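Local coordinates for protein ORF14 (Streptomyces clavuligerus, PDB 2WPX) that binds acetyl-CoA and probably acts as an acyltransferase in the clavulanic acid pathway, with two GCN5-related N-acetyltransferase units in tandem, at residues A[9-14]-A[63-68]; A[53-58]-A[222-227]; A[157-162]-A[322-327]. All blocks are in the same frame, centred on the assembly; numbering follows the deposited sequence.

Contact 1: A[9-14]-A[63-68]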
loop_
_atom_site.group_PDB
_atom_site.type_symbol
_atom_site.label_atom_id
_atom_site.label_comp_id
_atom_site.label_asym_id
_atom_site.label_seq_id
_atom_site.Cartn_x
_atom_site.Cartn_y
_atom_site.Cartn_z
ATOM N N GLU A 9 -26.164 12.567 -5.686
ATOM C CA GLU A 9 -26.719 11.294 -5.287
ATOM C C GLU A 9 -25.593 10.347 -4.776
ATOM O O GLU A 9 -24.605 10.111 -5.475
ATOM C CB GLU A 9 -27.396 10.695 -6.498
ATOM C CG GLU A 9 -28.478 9.713 -6.206
ATOM C CD GLU A 9 -28.654 8.790 -7.383
ATOM O OE1 GLU A 9 -29.474 7.849 -7.288
ATOM O OE2 GLU A 9 -27.936 9.001 -8.403
ATOM N N PHE A 10 -25.731 9.854 -3.542
ATOM C CA PHE A 10 -24.853 8.812 -2.976
ATOM C C PHE A 10 -25.466 7.430 -3.164
ATOM O O PHE A 10 -26.546 7.161 -2.692
ATOM C CB PHE A 10 -24.576 9.056 -1.490
ATOM C CG PHE A 10 -23.827 10.319 -1.234
ATOM C CD1 PHE A 10 -22.437 10.314 -1.198
ATOM C CD2 PHE A 10 -24.504 11.523 -1.071
ATOM C CE1 PHE A 10 -21.722 11.489 -0.977
ATOM C CE2 PHE A 10 -23.801 12.722 -0.842
ATOM C CZ PHE A 10 -22.397 12.705 -0.807
ATOM N N VAL A 11 -24.766 6.573 -3.882
ATOM C CA VAL A 11 -25.224 5.226 -4.171
ATOM C C VAL A 11 -24.070 4.284 -3.759
ATOM O O VAL A 11 -22.916 4.585 -4.007
ATOM C CB VAL A 11 -25.528 5.107 -5.702
ATOM C CG1 VAL A 11 -24.676 6.049 -6.424
ATOM C CG2 VAL A 11 -25.274 3.689 -6.253
ATOM N N PRO A 12 -24.378 3.184 -3.072
ATOM C CA PRO A 12 -23.304 2.259 -2.754
ATOM C C PRO A 12 -22.618 1.742 -4.033
ATOM O O PRO A 12 -23.239 1.577 -5.075
ATOM C CB PRO A 12 -24.018 1.114 -2.016
ATOM C CG PRO A 12 -25.206 1.736 -1.420
ATOM C CD PRO A 12 -25.634 2.845 -2.381
ATOM N N LEU A 13 -21.325 1.484 -3.914
ATOM C CA LEU A 13 -20.535 0.859 -4.940
ATOM C C LEU A 13 -20.439 -0.673 -4.670
ATOM O O LEU A 13 -19.765 -1.123 -3.766
ATOM C CB LEU A 13 -19.172 1.551 -4.929
ATOM C CG LEU A 13 -18.043 1.034 -5.816
ATOM C CD1 LEU A 13 -18.587 0.774 -7.241
ATOM C CD2 LEU A 13 -16.928 2.061 -5.789
ATOM N N ALA A 14 -21.134 -1.462 -5.473
ATOM C CA ALA A 14 -21.236 -2.900 -5.324
ATOM C C ALA A 14 -20.676 -3.524 -6.598
ATOM O O ALA A 14 -20.888 -3.005 -7.696
ATOM C CB ALA A 14 -22.727 -3.308 -5.132
ATOM N N VAL A 63 -20.101 5.598 -4.369
ATOM C CA VAL A 63 -19.861 6.631 -5.355
ATOM C C VAL A 63 -20.818 7.792 -5.198
ATOM O O VAL A 63 -21.868 7.689 -4.535
ATOM C CB VAL A 63 -19.894 6.094 -6.820
ATOM C CG1 VAL A 63 -18.738 5.155 -7.073
ATOM C CG2 VAL A 63 -21.245 5.466 -7.139
ATOM N N VAL A 64 -20.474 8.912 -5.828
ATOM C CA VAL A 64 -21.417 10.032 -5.849
ATOM C C VAL A 64 -21.744 10.397 -7.309
ATOM O O VAL A 64 -20.860 10.428 -8.167
ATOM C CB VAL A 64 -20.981 11.224 -4.977
ATOM C CG1 VAL A 64 -19.756 11.928 -5.547
ATOM C CG2 VAL A 64 -22.167 12.184 -4.803
ATOM N N ARG A 65 -23.023 10.597 -7.587
ATOM C CA ARG A 65 -23.451 10.888 -8.934
ATOM C C ARG A 65 -24.025 12.290 -9.099
ATOM O O ARG A 65 -24.635 12.883 -8.189
ATOM C CB ARG A 65 -24.461 9.840 -9.403
ATOM C CG ARG A 65 -23.842 8.442 -9.459
ATOM C CD ARG A 65 -24.626 7.531 -10.362
ATOM N NE ARG A 65 -26.010 7.467 -9.905
ATOM C CZ ARG A 65 -26.735 6.357 -9.883
ATOM N NH1 ARG A 65 -26.225 5.179 -10.272
ATOM N NH2 ARG A 65 -27.965 6.421 -9.424
ATOM N N SER A 66 -23.767 12.848 -10.270
ATOM C CA SER A 66 -24.320 14.147 -10.585
ATOM C C SER A 66 -24.886 14.039 -11.986
ATOM O O SER A 66 -24.158 13.735 -12.937
ATOM C CB SER A 66 -23.246 15.252 -10.485
ATOM O OG SER A 66 -23.763 16.518 -10.854
ATOM N N GLY A 67 -26.182 14.304 -12.107
ATOM C CA GLY A 67 -26.866 14.133 -13.373
ATOM C C GLY A 67 -26.713 12.700 -13.860
ATOM O O GLY A 67 -26.489 12.458 -15.045
ATOM N N GLY A 68 -26.820 11.749 -12.938
ATOM C CA GLY A 68 -26.745 10.358 -13.327
ATOM C C GLY A 68 -25.364 9.808 -13.625
ATOM O O GLY A 68 -25.243 8.614 -13.922
HETATM O O HOH W 1 -27.314 11.663 -10.475
#

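Contact 2: A[53-58]-A[222-227]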
loop_
_atom_site.group_PDB
_atom_site.type_symbol
_atom_site.label_atom_id
_atom_site.label_comp_id
_atom_site.label_asym_id
_atom_site.label_seq_id
_atom_site.Cartn_x
_atom_site.Cartn_y
_atom_site.Cartn_z
ATOM N N ALA A 53 -11.653 -8.196 0.927
ATOM C CA ALA A 53 -11.102 -7.213 1.779
ATOM C C ALA A 53 -9.992 -7.859 2.586
ATOM O O ALA A 53 -9.881 -9.110 2.681
ATOM C CB ALA A 53 -12.194 -6.610 2.709
ATOM N N PRO A 54 -9.160 -7.003 3.184
ATOM C CA PRO A 54 -8.086 -7.485 4.041
ATOM C C PRO A 54 -8.722 -8.057 5.273
ATOM O O PRO A 54 -9.928 -7.804 5.566
ATOM C CB PRO A 54 -7.274 -6.241 4.404
ATOM C CG PRO A 54 -8.127 -4.991 3.942
ATOM C CD PRO A 54 -9.188 -5.545 2.983
ATOM N N PRO A 55 -7.924 -8.854 5.977
ATOM C CA PRO A 55 -8.324 -9.580 7.112
ATOM C C PRO A 55 -9.027 -8.720 8.157
ATOM O O PRO A 55 -8.620 -7.592 8.449
ATOM C CB PRO A 55 -6.990 -10.120 7.622
ATOM C CG PRO A 55 -6.224 -10.324 6.321
ATOM C CD PRO A 55 -6.536 -9.168 5.574
ATOM N N ALA A 56 -10.069 -9.318 8.723
ATOM C CA ALA A 56 -10.812 -8.715 9.802
ATOM C C ALA A 56 -11.083 -7.276 9.454
ATOM O O ALA A 56 -10.935 -6.405 10.274
ATOM C CB ALA A 56 -10.014 -8.800 11.114
ATOM N N THR A 57 -11.484 -7.015 8.223
ATOM C CA THR A 57 -11.880 -5.681 7.977
ATOM C C THR A 57 -13.102 -5.635 7.089
ATOM O O THR A 57 -13.223 -6.440 6.138
ATOM C CB THR A 57 -10.692 -4.856 7.519
ATOM O OG1 THR A 57 -10.615 -4.844 6.107
ATOM C CG2 THR A 57 -9.435 -5.447 8.052
ATOM N N ALA A 58 -14.008 -4.710 7.406
ATOM C CA ALA A 58 -15.206 -4.494 6.592
ATOM C C ALA A 58 -14.931 -3.348 5.636
ATOM O O ALA A 58 -14.136 -2.483 5.961
ATOM C CB ALA A 58 -16.389 -4.157 7.485
ATOM N N ARG A 222 -3.445 -15.994 6.143
ATOM C CA ARG A 222 -3.674 -16.534 4.857
ATOM C C ARG A 222 -4.643 -15.698 4.036
ATOM O O ARG A 222 -4.667 -15.779 2.827
ATOM C CB ARG A 222 -4.260 -17.911 5.044
ATOM C CG ARG A 222 -3.422 -19.044 4.617
ATOM C CD ARG A 222 -2.128 -19.367 5.311
ATOM N NE ARG A 222 -1.244 -19.559 4.185
ATOM C CZ ARG A 222 -0.074 -20.187 4.137
ATOM N NH1 ARG A 222 0.467 -20.826 5.157
ATOM N NH2 ARG A 222 0.549 -20.173 2.972
ATOM N N GLN A 223 -5.456 -14.900 4.714
ATOM C CA GLN A 223 -6.445 -14.106 4.040
ATOM C C GLN A 223 -5.793 -12.974 3.241
ATOM O O GLN A 223 -6.345 -12.527 2.248
ATOM C CB GLN A 223 -7.481 -13.573 5.033
ATOM C CG GLN A 223 -8.728 -13.112 4.357
ATOM C CD GLN A 223 -9.840 -12.684 5.314
ATOM O OE1 GLN A 223 -9.883 -13.085 6.467
ATOM N NE2 GLN A 223 -10.746 -11.880 4.815
ATOM N N PHE A 224 -4.624 -12.525 3.685
ATOM C CA PHE A 224 -3.809 -11.611 2.912
ATOM C C PHE A 224 -3.483 -12.210 1.552
ATOM O O PHE A 224 -3.688 -11.577 0.526
ATOM C CB PHE A 224 -2.514 -11.266 3.646
ATOM C CG PHE A 224 -2.667 -10.215 4.669
ATOM C CD1 PHE A 224 -3.119 -8.947 4.316
ATOM C CD2 PHE A 224 -2.325 -10.459 6.008
ATOM C CE1 PHE A 224 -3.275 -7.939 5.306
ATOM C CE2 PHE A 224 -2.439 -9.468 6.967
ATOM C CZ PHE A 224 -2.934 -8.214 6.625
ATOM N N GLU A 225 -2.971 -13.437 1.566
ATOM C CA GLU A 225 -2.706 -14.165 0.336
ATOM C C GLU A 225 -3.961 -14.332 -0.524
ATOM O O GLU A 225 -3.891 -14.133 -1.711
ATOM C CB GLU A 225 -2.109 -15.546 0.616
ATOM C CG GLU A 225 -0.809 -15.510 1.345
ATOM C CD GLU A 225 -0.149 -16.857 1.513
ATOM O OE1 GLU A 225 1.079 -16.868 1.564
ATOM O OE2 GLU A 225 -0.860 -17.902 1.608
ATOM N N THR A 226 -5.088 -14.717 0.081
ATOM C CA THR A 226 -6.302 -14.925 -0.710
ATOM C C THR A 226 -6.861 -13.607 -1.275
ATOM O O THR A 226 -7.371 -13.613 -2.399
ATOM C CB THR A 226 -7.421 -15.737 0.012
ATOM O OG1 THR A 226 -8.038 -14.946 1.044
ATOM C CG2 THR A 226 -6.849 -17.010 0.602
ATOM N N MET A 227 -6.726 -12.512 -0.514
ATOM C CA MET A 227 -7.139 -11.189 -0.969
ATOM C C MET A 227 -6.363 -10.778 -2.241
ATOM O O MET A 227 -6.951 -10.319 -3.210
ATOM C CB MET A 227 -6.998 -10.145 0.149
ATOM C CG MET A 227 -7.123 -8.717 -0.300
ATOM S SD MET A 227 -6.462 -7.544 0.877
ATOM C CE MET A 227 -4.707 -7.907 0.678
HETATM O O HOH W 2 -10.932 -11.154 1.769
#

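Contact 3: A[157-162]-A[322-327]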
loop_
_atom_site.group_PDB
_atom_site.type_symbol
_atom_site.label_atom_id
_atom_site.label_comp_id
_atom_site.label_asym_id
_atom_site.label_seq_id
_atom_site.Cartn_x
_atom_site.Cartn_y
_atom_site.Cartn_z
ATOM N N THR A 157 8.261 7.545 3.396
ATOM C CA THR A 157 8.962 8.025 2.212
ATOM C C THR A 157 8.759 7.069 1.067
ATOM O O THR A 157 9.189 5.910 1.130
ATOM C CB THR A 157 10.466 8.074 2.430
ATOM O OG1 THR A 157 10.732 8.820 3.604
ATOM C CG2 THR A 157 11.147 8.719 1.248
ATOM N N HIS A 158 8.152 7.579 -0.000
ATOM C CA HIS A 158 7.713 6.741 -1.100
ATOM C C HIS A 158 8.727 6.821 -2.211
ATOM O O HIS A 158 9.014 7.913 -2.671
ATOM C CB HIS A 158 6.320 7.174 -1.558
ATOM C CG HIS A 158 5.750 6.312 -2.629
ATOM N ND1 HIS A 158 5.089 6.828 -3.713
ATOM C CD2 HIS A 158 5.744 4.964 -2.795
ATOM C CE1 HIS A 158 4.702 5.847 -4.516
ATOM N NE2 HIS A 158 5.075 4.701 -3.974
ATOM N N GLN A 159 9.305 5.694 -2.626
ATOM C CA GLN A 159 10.501 5.771 -3.462
ATOM C C GLN A 159 10.352 5.047 -4.792
ATOM O O GLN A 159 9.578 4.116 -4.887
ATOM C CB GLN A 159 11.660 5.109 -2.709
ATOM C CG GLN A 159 12.126 5.811 -1.420
ATOM C CD GLN A 159 12.665 4.779 -0.423
ATOM O OE1 GLN A 159 13.767 4.276 -0.603
ATOM N NE2 GLN A 159 11.865 4.422 0.595
ATOM N N TRP A 160 11.104 5.447 -5.809
ATOM C CA TRP A 160 11.032 4.774 -7.090
ATOM C C TRP A 160 12.399 4.339 -7.563
ATOM O O TRP A 160 13.386 5.033 -7.386
ATOM C CB TRP A 160 10.373 5.651 -8.194
ATOM C CG TRP A 160 8.848 5.779 -8.044
ATOM C CD1 TRP A 160 8.190 6.792 -7.430
ATOM C CD2 TRP A 160 7.838 4.846 -8.476
ATOM N NE1 TRP A 160 6.842 6.562 -7.444
ATOM C CE2 TRP A 160 6.591 5.384 -8.097
ATOM C CE3 TRP A 160 7.865 3.627 -9.172
ATOM C CZ2 TRP A 160 5.385 4.751 -8.385
ATOM C CZ3 TRP A 160 6.696 2.997 -9.438
ATOM C CH2 TRP A 160 5.453 3.571 -9.073
ATOM N N LEU A 161 12.433 3.145 -8.129
ATOM C CA LEU A 161 13.584 2.658 -8.846
ATOM C C LEU A 161 13.183 2.434 -10.290
ATOM O O LEU A 161 12.231 1.714 -10.583
ATOM C CB LEU A 161 14.052 1.351 -8.249
ATOM C CG LEU A 161 15.110 0.569 -9.073
ATOM C CD1 LEU A 161 16.443 1.340 -9.245
ATOM C CD2 LEU A 161 15.322 -0.841 -8.480
ATOM N N ASP A 162 13.916 3.065 -11.185
ATOM C CA ASP A 162 13.707 2.924 -12.580
ATOM C C ASP A 162 14.923 2.228 -13.162
ATOM O O ASP A 162 15.985 2.829 -13.362
ATOM C CB ASP A 162 13.564 4.306 -13.167
ATOM C CG ASP A 162 13.427 4.313 -14.651
ATOM O OD1 ASP A 162 13.764 3.332 -15.359
ATOM O OD2 ASP A 162 12.987 5.368 -15.127
ATOM N N PHE A 322 17.036 3.256 -5.469
ATOM C CA PHE A 322 15.734 3.802 -5.136
ATOM C C PHE A 322 15.870 5.332 -4.865
ATOM O O PHE A 322 16.798 5.747 -4.192
ATOM C CB PHE A 322 15.069 3.074 -3.954
ATOM C CG PHE A 322 14.323 1.812 -4.333
ATOM C CD1 PHE A 322 14.939 0.559 -4.239
ATOM C CD2 PHE A 322 13.005 1.872 -4.756
ATOM C CE1 PHE A 322 14.264 -0.589 -4.539
ATOM C CE2 PHE A 322 12.289 0.722 -5.073
ATOM C CZ PHE A 322 12.912 -0.514 -4.988
ATOM N N GLU A 323 14.953 6.145 -5.418
ATOM C CA GLU A 323 14.969 7.594 -5.194
ATOM C C GLU A 323 13.653 8.046 -4.577
ATOM O O GLU A 323 12.567 7.707 -5.056
ATOM C CB GLU A 323 15.271 8.366 -6.487
ATOM C CG GLU A 323 16.602 7.998 -7.088
ATOM C CD GLU A 323 16.895 8.696 -8.437
ATOM O OE1 GLU A 323 16.089 8.589 -9.380
ATOM O OE2 GLU A 323 17.956 9.344 -8.557
ATOM N N PRO A 324 13.754 8.781 -3.471
ATOM C CA PRO A 324 12.564 9.312 -2.802
ATOM C C PRO A 324 11.849 10.276 -3.742
ATOM O O PRO A 324 12.453 11.187 -4.281
ATOM C CB PRO A 324 13.134 10.040 -1.576
ATOM C CG PRO A 324 14.511 9.451 -1.399
ATOM C CD PRO A 324 15.005 9.123 -2.777
ATOM N N TYR A 325 10.565 10.047 -3.942
ATOM C CA TYR A 325 9.787 10.851 -4.852
ATOM C C TYR A 325 8.714 11.725 -4.165
ATOM O O TYR A 325 8.654 12.913 -4.425
ATOM C CB TYR A 325 9.129 9.955 -5.871
ATOM C CG TYR A 325 8.676 10.749 -7.031
ATOM C CD1 TYR A 325 9.574 11.094 -8.052
ATOM C CD2 TYR A 325 7.358 11.173 -7.131
ATOM C CE1 TYR A 325 9.169 11.838 -9.132
ATOM C CE2 TYR A 325 6.938 11.908 -8.222
ATOM C CZ TYR A 325 7.851 12.241 -9.214
ATOM O OH TYR A 325 7.433 12.981 -10.317
ATOM N N ASP A 326 7.866 11.140 -3.309
ATOM C CA ASP A 326 6.875 11.910 -2.569
ATOM C C ASP A 326 6.683 11.346 -1.151
ATOM O O ASP A 326 7.279 10.316 -0.788
ATOM C CB ASP A 326 5.571 12.003 -3.343
ATOM C CG ASP A 326 5.041 10.643 -3.706
ATOM O OD1 ASP A 326 4.343 10.504 -4.735
ATOM O OD2 ASP A 326 5.345 9.677 -2.977
ATOM N N ARG A 327 5.850 12.025 -0.358
ATOM C CA ARG A 327 5.750 11.768 1.077
ATOM C C ARG A 327 4.322 11.321 1.434
ATOM O O ARG A 327 3.342 11.892 0.923
ATOM C CB ARG A 327 6.080 13.034 1.848
ATOM C CG ARG A 327 6.240 12.816 3.354
ATOM C CD ARG A 327 6.781 14.060 4.069
ATOM N NE ARG A 327 7.151 13.810 5.463
ATOM C CZ ARG A 327 6.746 14.546 6.499
ATOM N NH1 ARG A 327 5.953 15.600 6.313
ATOM N NH2 ARG A 327 7.138 14.244 7.732
HETATM O O HOH W 3 4.975 8.366 -6.574
HETATM O O HOH W 4 14.250 6.806 -9.698
#

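Contact 1: A[9-14]-A[63-68]
Glu-9, Phe-10 and Val-11 pair with Arg-65, Val-64 and Val-63 in an antiparallel ladder between strand 9-12, at the edge of the sheet of the first GNAT (GCN5-related N-acetyltransferase) domain, and the end of strand 57-66. Glu-9 and Arg-65 exchange two backbone bonds, with Arg-65 N 2.7 Å from Glu-9 O, and Val-11 and Val-63 likewise exchange two. Between them Phe-10 faces Val-64 as a non-hydrogen-bonded pair.

The charged interaction lies on the face that carries Val-11 and Val-63. Arg-65 turns the side of its guanidinium to Glu-9, where OE2 takes bonds from NH2 at 2.8 Å and NE at 2.9 Å, with OE1 also close to NH2. Both nitrogens come from the same face of the carboxylate, NH2 on the syn side but tilted from the plane, NE farther above it. These bonds would help to hold the guanidinium in its rotation. A bend at chi3 (-57°) brings it back beside Glu-9, and Val-11 CG1 sits over one of its faces near the rim.

Among the apolar contacts, Val-11 CG1 lies alongside Val-63 CG2 at 3.6 Å, and Leu-13 CD2 comes crosswise to Val-63 CG1. On the other face, toward acetyl-CoA, Val-64 CG2 stands over the centre of the Phe-10 ring in a CH-pi contact; the Val-64 side chain is about 6 Å from that of the acetyl-CoA-binding Val-92.

Helix 101-115 covers this face, with His-108 stacked on Phe-10. Helix 18-33 covers Val-63, and strand 69-79 continues the sheet beyond strand 57-66.

Contact 2: A[53-58]-A[222-227]
Pro-54 and Pro-55 bring the loop before strand 57-66 up to the N-terminal part of helix 222-230, with the CA atoms of Pro-55 and Gln-223 5.8 Å apart. This is a loop-to-helix contact at the surface, and it joins the two halves of a tandem GNAT protein: the loop lies in the first acetyltransferase sequence region and the helix in the second.

The Pro-55 ring meets the face of Phe-224. Its CG stands directly over the middle of the aromatic ring, 3.7 Å from the centroid and on the ring normal, a textbook CH-pi position, while CD leans toward one side and comes within 3.5 Å of Phe-224 CE1. The phenylalanine points CG opposite its own carbonyl carbon (chi1 -81°), which swings the ring round to the proline. Pro-55 CG also touches the base of the neighbouring glutamine, at 3.7 Å from Gln-223 CB, and the extended Gln-223 chain runs past the proline in the opposite direction. Its amide NE2 then gives a hydrogen bond of 3.1 Å to a water that also lies against Ala-53 O; that second link is modelled so short that its exact geometry is doubtful.

The far side of the helix turn is tied down separately: Arg-222 grips Glu-225 OE2 with NE and NH2, and Glu-225 OE1 accepts from the backbone N of Thr-189.

Met-227, bent at chi3 (71°), closes the contact on the side of Ala-53 and Pro-54 by laying its sulfur on Pro-54, SD lying 3.6 Å from CA on the backbone and 3.8 Å from CB of the ring.

Contact 3: A[157-162]-A[322-327]
A classic beta bulge marks the antiparallel pairing of strands 149-162 and 323-334: Tyr-325 and Asp-326 both lie opposite His-158. The two strands interleave the halves of the tandem GNAT chain, since 149-162 has 301-307 as its other neighbour and 323-334 has 120-127.

At the bulge, His-158 O accepts a nearly straight bond from Tyr-325 N at 2.9 Å and a weak one from Asp-326 N at 3.5 Å, while His-158 N donates to Asp-326 O. Beyond it, Trp-160 and Glu-323 exchange two backbone bonds and restore regular pairing.

The histidine chain runs opposite its backbone N (chi1 -176°) and lies alongside Asp-326. ND1 donates in the ring plane to the syn lone pair of Asp-326 OD2, 3.0 Å away, and imidazole and carboxylate are nearly coplanar at 13°. The other carboxylate oxygen, Asp-326 OD1, takes a bond from a water that in turn accepts from Trp-160 NE1 at 2.7 Å. The indole presents its edge to the face of Tyr-325 in an offset edge-to-face pair, planes at 88°, and its CD1 touches Tyr-325 CB at 3.6 Å. Arg-37 makes cation-pi contacts with both rings.

Farther along, Leu-161 CB sits over the centre of the Phe-322 ring, 3.7 Å from the centroid. Gln-159 reaches back along its own strand, its NE2 donating to Thr-157 O as well as to Asn-306 OD1.

With Asp-326 at ND1 and Glu-303 OE1 bonded to NE2, the buried His-158 ring is held at both nitrogens. Two carboxylates so placed would be expected to fix its orientation and probably to favour the imidazolium form.

Contact 3 is buried, contact 1 partly so, and contact 2 lies at the surface. Contacts 1 and 2 share strand 57-66, one at its end and the other at the loop leading into it, yet their nearest atoms remain about 11 Å apart. Contacts 2 and 3 both join the halves of the tandem chain, on opposite sides of its centre, whereas contact 1 stays within the first half, near the acetyl-CoA site. Chemistry follows place: contacts 1 and 3 add carboxylate bonds to a backbone ladder, to arginine in one and histidine in the other, while contact 2 relies on prolines, an aromatic face and a sulfur.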